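PDB 1QYD: bifunctional pinoresinol-lariciresinol reductase 1 from Thuja plicata, which catalyses the NADPH-dependent, enantioselective reduction of (-)-pinoresinol to (-)-lariciresinol and then to (+)-secoisolariciresinol in lignan biosynthesis. Local coordinates for residues A23-G28 with K53-K58; V33-E38 with Q47-F52; A169-H174 with I267-L272; W194-D199 with D306-R311; I235-R238 with N243-K246. All coordinates share one frame; numbering follows the deposited sequence.

Contact 1. Residues A23-G28 with K53-K58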
# COMPACT_ATOMS: atom_id res chain seq x y z
N ALA A 23 -3.20 -21.05 -22.30
CA ALA A 23 -3.71 -22.33 -21.84
C ALA A 23 -5.19 -22.48 -22.17
O ALA A 23 -5.59 -23.49 -22.73
CB ALA A 23 -3.53 -22.47 -20.34
N SER A 24 -5.99 -21.45 -21.85
CA SER A 24 -7.40 -21.34 -22.17
C SER A 24 -7.69 -21.69 -23.62
O SER A 24 -8.39 -22.65 -23.96
CB SER A 24 -7.84 -19.95 -21.92
OG SER A 24 -8.28 -19.66 -20.62
N ILE A 25 -7.05 -20.89 -24.48
CA ILE A 25 -7.21 -21.02 -25.91
C ILE A 25 -6.79 -22.43 -26.28
O ILE A 25 -7.68 -23.19 -26.64
CB ILE A 25 -6.39 -19.83 -26.55
CG1 ILE A 25 -6.95 -18.49 -26.06
CG2 ILE A 25 -6.57 -19.79 -28.05
CD1 ILE A 25 -6.27 -17.20 -26.61
N SER A 26 -5.57 -22.92 -26.05
CA SER A 26 -5.19 -24.29 -26.41
C SER A 26 -5.91 -25.48 -25.75
O SER A 26 -5.82 -26.59 -26.28
CB SER A 26 -3.66 -24.49 -26.21
OG SER A 26 -3.19 -24.09 -24.93
N LEU A 27 -6.61 -25.32 -24.61
CA LEU A 27 -7.37 -26.41 -24.01
C LEU A 27 -8.86 -26.26 -24.28
O LEU A 27 -9.68 -26.73 -23.49
CB LEU A 27 -7.18 -26.47 -22.50
CG LEU A 27 -5.86 -26.98 -21.99
CD1 LEU A 27 -5.81 -26.81 -20.49
CD2 LEU A 27 -5.68 -28.42 -22.44
N GLY A 28 -9.21 -25.58 -25.37
CA GLY A 28 -10.58 -25.48 -25.83
C GLY A 28 -11.46 -24.39 -25.23
O GLY A 28 -12.62 -24.33 -25.65
N LYS A 53 -5.69 -12.02 -29.66
CA LYS A 53 -6.85 -11.88 -30.52
C LYS A 53 -6.66 -12.63 -31.83
O LYS A 53 -7.65 -13.19 -32.28
CB LYS A 53 -7.05 -10.40 -30.73
CG LYS A 53 -8.31 -9.81 -31.34
CD LYS A 53 -7.77 -8.79 -32.34
CE LYS A 53 -8.77 -7.76 -32.70
NZ LYS A 53 -8.99 -6.94 -31.52
N GLN A 54 -5.50 -12.73 -32.50
CA GLN A 54 -5.43 -13.54 -33.73
C GLN A 54 -5.32 -15.06 -33.55
O GLN A 54 -5.06 -15.83 -34.48
CB GLN A 54 -4.28 -13.06 -34.58
CG GLN A 54 -2.85 -13.08 -34.05
CD GLN A 54 -1.88 -12.57 -35.12
OE1 GLN A 54 -1.85 -11.38 -35.49
NE2 GLN A 54 -1.07 -13.48 -35.68
N LEU A 55 -5.52 -15.45 -32.28
CA LEU A 55 -5.64 -16.83 -31.84
C LEU A 55 -7.09 -17.20 -31.58
O LEU A 55 -7.44 -18.39 -31.55
CB LEU A 55 -4.90 -17.08 -30.56
CG LEU A 55 -3.43 -17.23 -30.69
CD1 LEU A 55 -2.85 -17.30 -29.29
CD2 LEU A 55 -3.12 -18.46 -31.55
N GLY A 56 -7.92 -16.18 -31.35
CA GLY A 56 -9.34 -16.42 -31.21
C GLY A 56 -9.89 -15.79 -29.97
O GLY A 56 -11.06 -16.02 -29.63
N ALA A 57 -9.10 -15.02 -29.25
CA ALA A 57 -9.62 -14.35 -28.08
C ALA A 57 -10.43 -13.14 -28.47
O ALA A 57 -10.24 -12.49 -29.52
CB ALA A 57 -8.53 -13.84 -27.16
N LYS A 58 -11.36 -12.88 -27.55
CA LYS A 58 -12.24 -11.73 -27.63
C LYS A 58 -11.69 -10.70 -26.64
O LYS A 58 -11.37 -11.10 -25.52
CB LYS A 58 -13.63 -12.26 -27.29
CG LYS A 58 -14.11 -13.13 -28.45
CD LYS A 58 -15.40 -13.88 -28.16
CE LYS A 58 -15.73 -14.74 -29.38
NZ LYS A 58 -16.73 -15.75 -29.10
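Ile-25 carries the whole apolar contact from its side, reaching off the last turn of helix 17-26 to two residues of the bend that follows helix 43-53. The CG2 methyl of Ile-25 faces Leu-55, 4.1 Å from its CB. The CD1 methyl of Ile-25, at the end of the longer branch, bridges CB of Ala-57 at 4.1 Å and CB of Leu-55 at 4.2 Å. The branching at CB explains this: CG2 stands opposite the backbone N, while CG1 lies beside that N (chi1 -60°) and its extended chain carries CD1 on to the alanine. Leu-55 crosses the isoleucine at about a right angle and offers mainly its CB. The CG2 methyl of Ile-25 also lies 3.9 Å from the carbonyl O of Leu-55, a plain packing approach. Both elements belong to the first half of the Rossmann-type nucleotide-binding domain, where helix 17-26 follows the glycine-rich loop inferred to bind NADP(+) and the 53-58 bend delivers the chain into strand 58-60, outermost of the parallel sheet within this chain. No hydrogen bond crosses between 23-28 and 53-58. A Schellman motif ends helix 17-26: Gly-28, with positive phi, is its C-prime residue, His-29 N bonds to Ser-24 O, and Gly-28 N bonds to the O of Ile-25 at 3.1 Å. On the other segment a type I turn is closed by Gly-56 N on Lys-53 O, also 3.1 Å, and Gly-56 continues with a positive phi. Thr-31 of the neighbouring strand also packs against Ile-25.

Contact 2. Residues V33-E38 with Q47-F52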
# COMPACT_ATOMS: atom_id res chain seq x y z
N VAL A 33 -10.34 -11.59 -22.83
CA VAL A 33 -9.32 -10.95 -22.03
C VAL A 33 -9.67 -9.51 -21.78
O VAL A 33 -9.53 -8.63 -22.64
CB VAL A 33 -7.87 -11.00 -22.69
CG1 VAL A 33 -6.84 -10.14 -21.99
CG2 VAL A 33 -7.31 -12.38 -22.48
N LEU A 34 -10.02 -9.29 -20.52
CA LEU A 34 -10.25 -7.92 -20.10
C LEU A 34 -8.90 -7.28 -19.92
O LEU A 34 -7.97 -7.80 -19.30
CB LEU A 34 -10.99 -7.86 -18.78
CG LEU A 34 -11.66 -6.54 -18.41
CD1 LEU A 34 -12.93 -6.95 -17.70
CD2 LEU A 34 -10.80 -5.62 -17.56
N PHE A 35 -8.86 -6.14 -20.61
CA PHE A 35 -7.76 -5.24 -20.45
C PHE A 35 -8.22 -3.82 -20.22
O PHE A 35 -9.17 -3.29 -20.80
CB PHE A 35 -6.85 -5.30 -21.65
CG PHE A 35 -7.34 -4.66 -22.93
CD1 PHE A 35 -6.98 -3.34 -23.23
CD2 PHE A 35 -8.08 -5.42 -23.83
CE1 PHE A 35 -7.36 -2.76 -24.44
CE2 PHE A 35 -8.46 -4.82 -25.04
CZ PHE A 35 -8.10 -3.51 -25.35
N ARG A 36 -7.39 -3.25 -19.38
CA ARG A 36 -7.44 -1.92 -18.83
C ARG A 36 -7.36 -0.82 -19.91
O ARG A 36 -7.48 -1.10 -21.09
CB ARG A 36 -6.28 -1.79 -17.82
CG ARG A 36 -5.65 -3.03 -17.09
CD ARG A 36 -4.90 -4.10 -17.95
NE ARG A 36 -3.93 -4.93 -17.24
CZ ARG A 36 -3.60 -6.19 -17.59
NH1 ARG A 36 -4.16 -6.81 -18.64
NH2 ARG A 36 -2.64 -6.83 -16.92
N PRO A 37 -7.22 0.46 -19.57
CA PRO A 37 -6.38 1.38 -20.33
C PRO A 37 -4.93 1.55 -19.85
O PRO A 37 -4.60 2.09 -18.78
CB PRO A 37 -7.16 2.66 -20.31
CG PRO A 37 -7.78 2.65 -18.94
CD PRO A 37 -8.22 1.20 -18.81
N GLU A 38 -4.09 0.96 -20.71
CA GLU A 38 -2.62 1.01 -20.77
C GLU A 38 -2.18 0.33 -22.07
O GLU A 38 -1.44 -0.64 -22.22
CB GLU A 38 -1.95 0.33 -19.59
CG GLU A 38 -1.06 1.32 -18.82
CD GLU A 38 0.27 1.74 -19.45
OE1 GLU A 38 1.16 0.90 -19.58
OE2 GLU A 38 0.44 2.93 -19.76
N GLN A 47 0.30 -5.45 -28.61
CA GLN A 47 0.60 -6.43 -29.67
C GLN A 47 0.45 -7.86 -29.25
O GLN A 47 0.36 -8.75 -30.09
CB GLN A 47 2.04 -6.22 -30.19
CG GLN A 47 2.25 -5.03 -31.15
CD GLN A 47 3.69 -4.56 -31.37
OE1 GLN A 47 4.02 -4.02 -32.43
NE2 GLN A 47 4.57 -4.70 -30.38
N MET A 48 0.41 -8.02 -27.92
CA MET A 48 0.21 -9.29 -27.26
C MET A 48 -1.27 -9.46 -27.25
O MET A 48 -1.75 -10.52 -27.59
CB MET A 48 0.73 -9.24 -25.85
CG MET A 48 0.76 -10.57 -25.11
SD MET A 48 1.45 -11.96 -26.05
CE MET A 48 3.11 -12.11 -25.41
N LEU A 49 -2.05 -8.45 -26.85
CA LEU A 49 -3.50 -8.53 -26.98
C LEU A 49 -3.90 -8.85 -28.42
O LEU A 49 -4.64 -9.81 -28.66
CB LEU A 49 -4.08 -7.22 -26.57
CG LEU A 49 -3.97 -6.92 -25.12
CD1 LEU A 49 -4.17 -5.46 -24.89
CD2 LEU A 49 -4.96 -7.75 -24.37
N LEU A 50 -3.36 -8.12 -29.40
CA LEU A 50 -3.56 -8.47 -30.80
C LEU A 50 -3.15 -9.90 -31.16
O LEU A 50 -3.81 -10.60 -31.94
CB LEU A 50 -2.78 -7.49 -31.65
CG LEU A 50 -3.46 -6.26 -32.23
CD1 LEU A 50 -4.57 -5.66 -31.36
CD2 LEU A 50 -2.32 -5.32 -32.50
N TYR A 51 -2.04 -10.31 -30.53
CA TYR A 51 -1.57 -11.68 -30.66
C TYR A 51 -2.59 -12.61 -30.04
O TYR A 51 -2.96 -13.58 -30.69
CB TYR A 51 -0.20 -11.93 -29.95
CG TYR A 51 0.17 -13.38 -30.15
CD1 TYR A 51 0.19 -13.93 -31.46
CD2 TYR A 51 0.35 -14.21 -29.04
CE1 TYR A 51 0.35 -15.30 -31.65
CE2 TYR A 51 0.52 -15.58 -29.22
CZ TYR A 51 0.51 -16.12 -30.52
OH TYR A 51 0.59 -17.50 -30.69
N PHE A 52 -3.04 -12.35 -28.81
CA PHE A 52 -4.08 -13.12 -28.17
C PHE A 52 -5.30 -13.16 -29.08
O PHE A 52 -5.81 -14.24 -29.37
CB PHE A 52 -4.45 -12.48 -26.85
CG PHE A 52 -3.44 -12.63 -25.73
CD1 PHE A 52 -3.37 -11.64 -24.77
CD2 PHE A 52 -2.67 -13.79 -25.60
CE1 PHE A 52 -2.53 -11.79 -23.67
CE2 PHE A 52 -1.82 -13.95 -24.49
CZ PHE A 52 -1.76 -12.95 -23.53
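Leu-49 lays its CD1 methyl over one face of the Phe-35 ring, 3.9 Å from the ring centroid and 14° off the normal, a CH-pi contact displaced slightly toward the rim near CG and CD1. The second methyl of Leu-49, CD2, fills the corner between strand and ring: it is 3.9 Å from CG1 of Val-33 and equally 3.9 Å from CD2 of Phe-35. One leucine thus meets both Val-33 at the strand end and Phe-35 just past it. In Phe-35, chi1 of 73° swings the ring toward the helix, and chi2 of 95° turns its face to the leucine. Strand 31-34, helix 43-53 and strand 58-60 form a beta-alpha-beta unit of the Rossmann-type sheet, and Leu-59 of the third element touches both Phe-35 and Leu-49. Cofactor-site residues lie close by: Arg-36, Thr-13 and Lys-45 are inferred to bind NADP(+). No hydrogen bond or charge pair crosses between 33-38 and 47-52. Between these segments the helix is therefore held to the strand by apolar packing, through dispersion and the exclusion of water, a kind of cohesion that tolerates small changes of direction.

Contact 3. Residues A169-H174 with I267-L272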
# COMPACT_ATOMS: atom_id res chain seq x y z
N ALA A 169 18.27 -18.55 -7.76
CA ALA A 169 17.73 -17.80 -6.63
C ALA A 169 18.62 -16.69 -6.05
O ALA A 169 18.58 -16.37 -4.85
CB ALA A 169 17.34 -18.78 -5.54
N GLN A 170 19.38 -16.01 -6.93
CA GLN A 170 20.34 -15.04 -6.45
C GLN A 170 19.91 -13.60 -6.33
O GLN A 170 19.27 -12.99 -7.19
CB GLN A 170 21.58 -15.13 -7.30
CG GLN A 170 22.62 -15.88 -6.45
CD GLN A 170 22.87 -17.33 -6.80
OE1 GLN A 170 22.72 -18.26 -6.01
NE2 GLN A 170 23.32 -17.58 -8.01
N LEU A 171 20.35 -13.12 -5.17
CA LEU A 171 20.11 -11.80 -4.60
C LEU A 171 20.38 -10.61 -5.49
O LEU A 171 20.22 -9.47 -5.03
CB LEU A 171 20.97 -11.55 -3.32
CG LEU A 171 20.98 -12.38 -2.03
CD1 LEU A 171 21.79 -11.67 -0.98
CD2 LEU A 171 19.58 -12.53 -1.49
N ASP A 172 20.85 -10.88 -6.72
CA ASP A 172 21.26 -9.85 -7.66
C ASP A 172 20.27 -9.52 -8.75
O ASP A 172 20.37 -8.48 -9.41
CB ASP A 172 22.63 -10.22 -8.31
CG ASP A 172 22.77 -11.51 -9.10
OD1 ASP A 172 21.81 -12.21 -9.38
OD2 ASP A 172 23.90 -11.83 -9.45
N GLY A 173 19.31 -10.43 -8.92
CA GLY A 173 18.22 -10.20 -9.85
C GLY A 173 18.54 -10.58 -11.27
O GLY A 173 17.68 -10.39 -12.12
N HIS A 174 19.71 -11.11 -11.60
CA HIS A 174 20.01 -11.55 -12.95
C HIS A 174 19.12 -12.74 -13.21
O HIS A 174 18.88 -13.51 -12.29
CB HIS A 174 21.51 -11.95 -13.08
CG HIS A 174 22.57 -10.90 -12.72
ND1 HIS A 174 22.47 -9.80 -11.95
CD2 HIS A 174 23.89 -10.98 -13.12
CE1 HIS A 174 23.66 -9.24 -11.87
NE2 HIS A 174 24.51 -9.95 -12.58
N ILE A 267 11.39 -6.97 0.45
CA ILE A 267 10.14 -7.69 0.22
C ILE A 267 10.59 -8.96 -0.49
O ILE A 267 10.15 -10.03 -0.10
CB ILE A 267 9.14 -6.97 -0.73
CG1 ILE A 267 8.52 -5.79 -0.03
CG2 ILE A 267 8.00 -7.91 -1.14
CD1 ILE A 267 7.60 -5.05 -1.02
N VAL A 268 11.45 -8.85 -1.51
CA VAL A 268 11.95 -10.03 -2.21
C VAL A 268 12.81 -10.88 -1.31
O VAL A 268 12.78 -12.11 -1.40
CB VAL A 268 12.76 -9.64 -3.50
CG1 VAL A 268 11.79 -8.83 -4.37
CG2 VAL A 268 14.05 -8.87 -3.22
N ARG A 269 13.60 -10.22 -0.45
CA ARG A 269 14.30 -10.88 0.64
C ARG A 269 13.20 -11.00 1.70
O ARG A 269 12.44 -10.05 1.85
CB ARG A 269 15.48 -10.02 1.13
CG ARG A 269 16.65 -9.97 0.12
CD ARG A 269 17.91 -9.24 0.57
NE ARG A 269 18.83 -9.10 -0.57
CZ ARG A 269 19.38 -7.92 -0.94
NH1 ARG A 269 19.13 -6.77 -0.28
NH2 ARG A 269 20.11 -7.83 -2.05
N CYS A 270 13.02 -12.12 2.41
CA CYS A 270 11.93 -12.38 3.37
C CYS A 270 10.64 -12.63 2.64
O CYS A 270 9.60 -11.98 2.75
CB CYS A 270 11.66 -11.26 4.41
SG CYS A 270 10.89 -9.69 3.95
N HIS A 271 10.84 -13.70 1.89
CA HIS A 271 9.93 -14.29 0.94
C HIS A 271 10.92 -15.32 0.45
O HIS A 271 10.76 -16.51 0.68
CB HIS A 271 9.55 -13.21 -0.09
CG HIS A 271 9.31 -13.59 -1.53
ND1 HIS A 271 9.84 -12.94 -2.56
CD2 HIS A 271 8.51 -14.60 -2.00
CE1 HIS A 271 9.38 -13.53 -3.63
NE2 HIS A 271 8.58 -14.52 -3.30
N LEU A 272 12.03 -14.86 -0.11
CA LEU A 272 13.15 -15.71 -0.45
C LEU A 272 13.72 -16.30 0.83
O LEU A 272 14.41 -17.31 0.82
CB LEU A 272 14.14 -14.84 -1.13
CG LEU A 272 15.41 -15.39 -1.67
CD1 LEU A 272 15.16 -16.33 -2.81
CD2 LEU A 272 16.23 -14.21 -2.15
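Arg-269 meets Leu-171 in an unexpected way, reaching its main-chain O while lying against its side chain. The guanidinium NH2 donates a weak hydrogen bond to the carbonyl O of Leu-171 (3.4 Å, 142° at the hydrogen), and this oxygen lies at the edge of the guanidinium, near its plane. The CD2 methyl of the same leucine abuts that edge too, 3.6 Å from NE of Arg-269. An extended chain from CG to NE gives the arginine its reach, and the two side chains cross at about a right angle. The rest is mainly apolar. CD2 of Leu-171 also touches CD2 of Leu-272 at 3.8 Å, and the other methyl of Leu-272, CD1, lies 4.3 Å from CB of Ala-169, though also 4.0 Å from the O of Ala-169. Leu-272 reaches both partners with its CG opposite the backbone N (chi1 -178°). Gln-170 to Gly-173 form a type I turn, closed by Gly-173 N on Gln-170 O at 3.1 Å. In an overlapping Asx turn, His-174 N donates to Asp-172 OD1 at 3.2 Å. Tyr-185 bonds to the O of Ala-169 and packs on Leu-171, while Met-258 lies against Arg-269. The contact joins the loop before strand 181-182 to the link between helices 265-268 and 272-275; His-271 there, outside the contact, is inferred to bind substrate, consistent with the substrate-binding part beside the Rossmann-type domain.

Contact 4. Residues W194-D199 with D306-R311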
# COMPACT_ATOMS: atom_id res chain seq x y z
N TRP A 194 9.42 -25.97 -7.79
CA TRP A 194 9.81 -25.10 -8.87
C TRP A 194 8.92 -25.50 -10.06
O TRP A 194 8.91 -26.70 -10.35
CB TRP A 194 11.30 -25.35 -9.12
CG TRP A 194 12.28 -25.28 -7.93
CD1 TRP A 194 12.34 -26.30 -7.00
CD2 TRP A 194 13.17 -24.29 -7.64
NE1 TRP A 194 13.24 -25.96 -6.11
CE2 TRP A 194 13.75 -24.78 -6.46
CE3 TRP A 194 13.60 -23.07 -8.16
CZ2 TRP A 194 14.74 -24.07 -5.79
CZ3 TRP A 194 14.61 -22.36 -7.49
CH2 TRP A 194 15.17 -22.85 -6.32
N VAL A 195 8.15 -24.59 -10.72
CA VAL A 195 7.23 -24.95 -11.81
C VAL A 195 7.28 -24.09 -13.08
O VAL A 195 7.31 -22.86 -13.07
CB VAL A 195 5.74 -24.98 -11.30
CG1 VAL A 195 4.83 -25.59 -12.35
CG2 VAL A 195 5.59 -25.91 -10.10
N ASP A 196 7.30 -24.75 -14.23
CA ASP A 196 7.34 -24.06 -15.51
C ASP A 196 6.06 -23.28 -15.61
O ASP A 196 4.98 -23.75 -15.23
CB ASP A 196 7.44 -25.07 -16.65
CG ASP A 196 7.39 -24.53 -18.09
OD1 ASP A 196 7.80 -23.39 -18.34
OD2 ASP A 196 6.95 -25.28 -18.97
N GLU A 197 6.22 -22.04 -16.07
CA GLU A 197 5.10 -21.13 -16.20
C GLU A 197 3.96 -21.65 -17.07
O GLU A 197 2.79 -21.32 -16.85
CB GLU A 197 5.63 -19.83 -16.75
CG GLU A 197 6.64 -19.20 -15.80
CD GLU A 197 8.10 -19.45 -16.12
OE1 GLU A 197 8.48 -20.45 -16.73
OE2 GLU A 197 8.89 -18.59 -15.75
N ASP A 198 4.28 -22.50 -18.04
CA ASP A 198 3.26 -23.16 -18.81
C ASP A 198 2.64 -24.28 -18.01
O ASP A 198 1.46 -24.53 -18.20
CB ASP A 198 3.80 -23.77 -20.08
CG ASP A 198 4.39 -22.87 -21.16
OD1 ASP A 198 4.64 -23.45 -22.22
OD2 ASP A 198 4.62 -21.66 -20.98
N ASP A 199 3.30 -25.02 -17.10
CA ASP A 199 2.60 -26.05 -16.37
C ASP A 199 1.57 -25.44 -15.43
O ASP A 199 0.53 -26.05 -15.25
CB ASP A 199 3.55 -26.89 -15.55
CG ASP A 199 4.50 -27.76 -16.34
OD1 ASP A 199 5.57 -28.03 -15.77
OD2 ASP A 199 4.19 -28.17 -17.47
N ASP A 306 15.49 -30.17 -14.93
CA ASP A 306 16.50 -30.72 -15.80
C ASP A 306 16.07 -30.28 -17.17
O ASP A 306 16.81 -29.59 -17.85
CB ASP A 306 16.48 -32.25 -15.65
CG ASP A 306 16.93 -32.76 -14.28
OD1 ASP A 306 16.21 -32.60 -13.28
OD2 ASP A 306 18.04 -33.30 -14.20
N SER A 307 14.86 -30.60 -17.59
CA SER A 307 14.39 -30.18 -18.89
C SER A 307 14.16 -28.67 -19.04
O SER A 307 14.35 -28.12 -20.12
CB SER A 307 13.16 -31.01 -19.14
OG SER A 307 13.53 -32.38 -19.01
N TYR A 308 13.80 -27.98 -17.95
CA TYR A 308 13.70 -26.52 -17.93
C TYR A 308 15.10 -25.89 -17.97
O TYR A 308 15.33 -24.97 -18.76
CB TYR A 308 12.98 -26.04 -16.68
CG TYR A 308 12.57 -24.57 -16.74
CD1 TYR A 308 11.32 -24.25 -17.26
CD2 TYR A 308 13.41 -23.54 -16.32
CE1 TYR A 308 10.90 -22.93 -17.36
CE2 TYR A 308 12.99 -22.20 -16.41
CZ TYR A 308 11.73 -21.91 -16.93
OH TYR A 308 11.28 -20.61 -17.05
N LEU A 309 16.07 -26.35 -17.15
CA LEU A 309 17.43 -25.83 -17.22
C LEU A 309 18.18 -26.25 -18.50
O LEU A 309 19.04 -25.51 -18.98
CB LEU A 309 18.16 -26.23 -15.92
CG LEU A 309 17.78 -25.36 -14.69
CD1 LEU A 309 18.17 -26.05 -13.41
CD2 LEU A 309 18.54 -24.04 -14.69
N GLU A 310 17.76 -27.35 -19.15
CA GLU A 310 18.30 -27.89 -20.40
C GLU A 310 18.03 -26.95 -21.59
O GLU A 310 18.00 -27.37 -22.75
CB GLU A 310 17.66 -29.29 -20.62
CG GLU A 310 18.09 -30.31 -21.69
CD GLU A 310 17.47 -31.72 -21.54
OE1 GLU A 310 18.14 -32.60 -20.99
OE2 GLU A 310 16.33 -31.97 -21.97
N ARG A 311 17.83 -25.67 -21.30
CA ARG A 311 17.65 -24.65 -22.31
C ARG A 311 18.19 -23.34 -21.80
O ARG A 311 18.27 -22.37 -22.54
CB ARG A 311 16.17 -24.39 -22.67
CG ARG A 311 15.26 -23.85 -21.56
CD ARG A 311 13.91 -23.35 -22.12
NE ARG A 311 12.81 -23.42 -21.14
CZ ARG A 311 11.93 -24.41 -21.22
NH1 ARG A 311 12.01 -25.36 -22.15
NH2 ARG A 311 10.95 -24.48 -20.34
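Asp-196 and Tyr-308 mark the closest backbone approach, their CA atoms 7.2 Å apart where the end of strand 191-195 turns into helix 197-207 and faces the short helix 305-309. Asp-196 occupies the N-cap position of the longer helix, and Tyr-308 directs its side chain at this junction. The phenol OH of Tyr-308 donates to OE1 of Glu-197 at 2.8 Å, using the syn lone pair of that oxygen; carboxylate and ring planes are 39° apart. A bend at chi2 (97°) brings the glutamate round to the hydroxyl. Along the ring's edge, OD1 of Asp-196 lies in the ring plane, 3.3 Å from CE1 of Tyr-308. The same OD1 forms a long salt bridge of 3.9 Å with NH2 of Arg-311, whose NE stands 4.2 Å above the tyrosine ring plane, offset toward its rim. Arg-19 of helix 17-26 packs on Glu-197; OE2 of Glu-197 takes a weak hydrogen bond from Gly-162 N of helix 161-164. Ile-16, an inferred NADP(+)-binding residue, is close by. With two carboxylates along one side of the ring, the hydroxyl probably keeps its proton, and the buried negative charge is probably eased by the phenol and only loosely by Arg-311.

Contact 5. Residues I235-R238 with N243-K246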
# COMPACT_ATOMS: atom_id res chain seq x y z
N ILE A 235 21.62 -29.51 -10.78
CA ILE A 235 21.16 -29.82 -12.13
C ILE A 235 21.89 -28.87 -13.08
O ILE A 235 22.16 -29.26 -14.22
CB ILE A 235 19.63 -29.61 -12.20
CG1 ILE A 235 18.93 -30.65 -11.31
CG2 ILE A 235 19.16 -29.73 -13.65
CD1 ILE A 235 17.47 -30.37 -10.90
N TRP A 236 22.23 -27.64 -12.65
CA TRP A 236 22.98 -26.72 -13.50
C TRP A 236 24.39 -27.27 -13.66
O TRP A 236 24.89 -27.40 -14.77
CB TRP A 236 23.14 -25.29 -12.93
CG TRP A 236 23.62 -24.31 -14.04
CD1 TRP A 236 23.08 -24.37 -15.30
CD2 TRP A 236 24.57 -23.33 -13.96
NE1 TRP A 236 23.67 -23.46 -16.02
CE2 TRP A 236 24.56 -22.82 -15.26
CE3 TRP A 236 25.44 -22.79 -13.04
CZ2 TRP A 236 25.41 -21.79 -15.67
CZ3 TRP A 236 26.30 -21.75 -13.43
CH2 TRP A 236 26.29 -21.24 -14.73
N GLU A 237 24.99 -27.63 -12.52
CA GLU A 237 26.31 -28.20 -12.49
C GLU A 237 26.34 -29.37 -13.43
O GLU A 237 27.09 -29.30 -14.41
CB GLU A 237 26.66 -28.63 -11.08
CG GLU A 237 27.27 -27.44 -10.37
CD GLU A 237 27.45 -27.52 -8.87
OE1 GLU A 237 27.70 -26.46 -8.33
OE2 GLU A 237 27.34 -28.58 -8.24
N ARG A 238 25.42 -30.33 -13.24
CA ARG A 238 25.35 -31.49 -14.12
C ARG A 238 25.18 -31.13 -15.60
O ARG A 238 25.63 -31.88 -16.47
CB ARG A 238 24.20 -32.39 -13.67
CG ARG A 238 24.07 -33.67 -14.48
CD ARG A 238 22.68 -34.34 -14.42
NE ARG A 238 21.67 -33.76 -15.32
CZ ARG A 238 21.61 -33.99 -16.66
NH1 ARG A 238 22.50 -34.78 -17.31
NH2 ARG A 238 20.60 -33.46 -17.36
N ASN A 243 31.45 -27.03 -11.94
CA ASN A 243 31.21 -26.93 -10.51
C ASN A 243 31.55 -25.52 -10.01
O ASN A 243 32.67 -25.00 -10.09
CB ASN A 243 32.06 -27.97 -9.78
CG ASN A 243 31.70 -28.20 -8.31
OD1 ASN A 243 31.33 -29.31 -7.96
ND2 ASN A 243 31.78 -27.21 -7.41
N LEU A 244 30.49 -24.90 -9.49
CA LEU A 244 30.53 -23.59 -8.90
C LEU A 244 31.12 -23.57 -7.49
O LEU A 244 31.29 -24.56 -6.78
CB LEU A 244 29.12 -23.07 -8.92
CG LEU A 244 28.47 -22.39 -10.14
CD1 LEU A 244 28.99 -22.86 -11.47
CD2 LEU A 244 26.99 -22.69 -10.01
N ASP A 245 31.47 -22.34 -7.13
CA ASP A 245 32.11 -22.01 -5.89
C ASP A 245 31.14 -21.29 -4.96
O ASP A 245 30.85 -20.09 -4.96
CB ASP A 245 33.34 -21.17 -6.20
CG ASP A 245 34.46 -21.96 -6.88
OD1 ASP A 245 34.40 -22.21 -8.09
OD2 ASP A 245 35.40 -22.33 -6.19
N LYS A 246 30.67 -22.24 -4.15
CA LYS A 246 29.70 -22.09 -3.09
C LYS A 246 30.13 -21.28 -1.88
O LYS A 246 31.28 -21.37 -1.45
CB LYS A 246 29.29 -23.50 -2.67
CG LYS A 246 28.72 -24.21 -3.88
CD LYS A 246 28.31 -25.60 -3.52
CE LYS A 246 28.91 -26.56 -4.53
NZ LYS A 246 28.57 -26.17 -5.88
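Trp-236 and Leu-244 make the apolar half of the contact, the leucine coming in at the indole's edge instead of over a face. CD2 of Leu-244 lies in the ring plane, 3.4 Å from CE3 of Trp-236, and CD1 of Leu-244 comes to 3.5 Å from CZ3 of Trp-236; both methyls lie along the CE3-CZ3 edge, CD1 to one side of the plane. The side chains cross at about a right angle. Leu-168 and Pro-177 pack against the tryptophan as well, and Val-182 covers Leu-244. The polar half centres on one oxygen, OE1 of Glu-237. Lys-246 forms a salt bridge to it through NZ at 2.6 Å, and Leu-244 N adds a weak hydrogen bond of 3.4 Å. Glutamate and lysine approach from opposite directions: the former is extended beyond CG (chi2 168°), the latter folds back through bends at chi3 and chi4. That fold also lets NZ of Lys-246 donate to the O of Leu-244 at 3.3 Å, from above the carbonyl plane. The same carbonyl O of Leu-244 receives a weak bond from ND2 of Asn-243 at 2.8 Å. Such a union is a helix-turn-strand connection: helix 229-241 turns into the short, weakly bonded strand at about 245-246, which pairs in parallel with strand 181-182 at the periphery of the chain, away from the cofactor and substrate sites.

How the contacts relate
Contacts 1 and 2 share the Rossmann-type half and touch: Lys-58 O lies 2.9 Å from Val-33 N, a probable hydrogen bond between neighbouring strands, and Ala-57 packs on the O of Phe-52. Both rest on apolar packing, with no hydrogen bond between their segments, contact 2 being the more buried. Contacts 3, 4 and 5 add polar bonds, from the weak arginine-carbonyl bond of contact 3 to the tyrosine-carboxylate bond of the buried contact 4 and the salt bridge of the peripheral contact 5. Contacts 4 and 5 meet where Ile-235 packs on Asp-306 and Leu-309, whereas contacts 1 and 3 lie on opposite sides of the chain's centre, their centres about 34 Å apart.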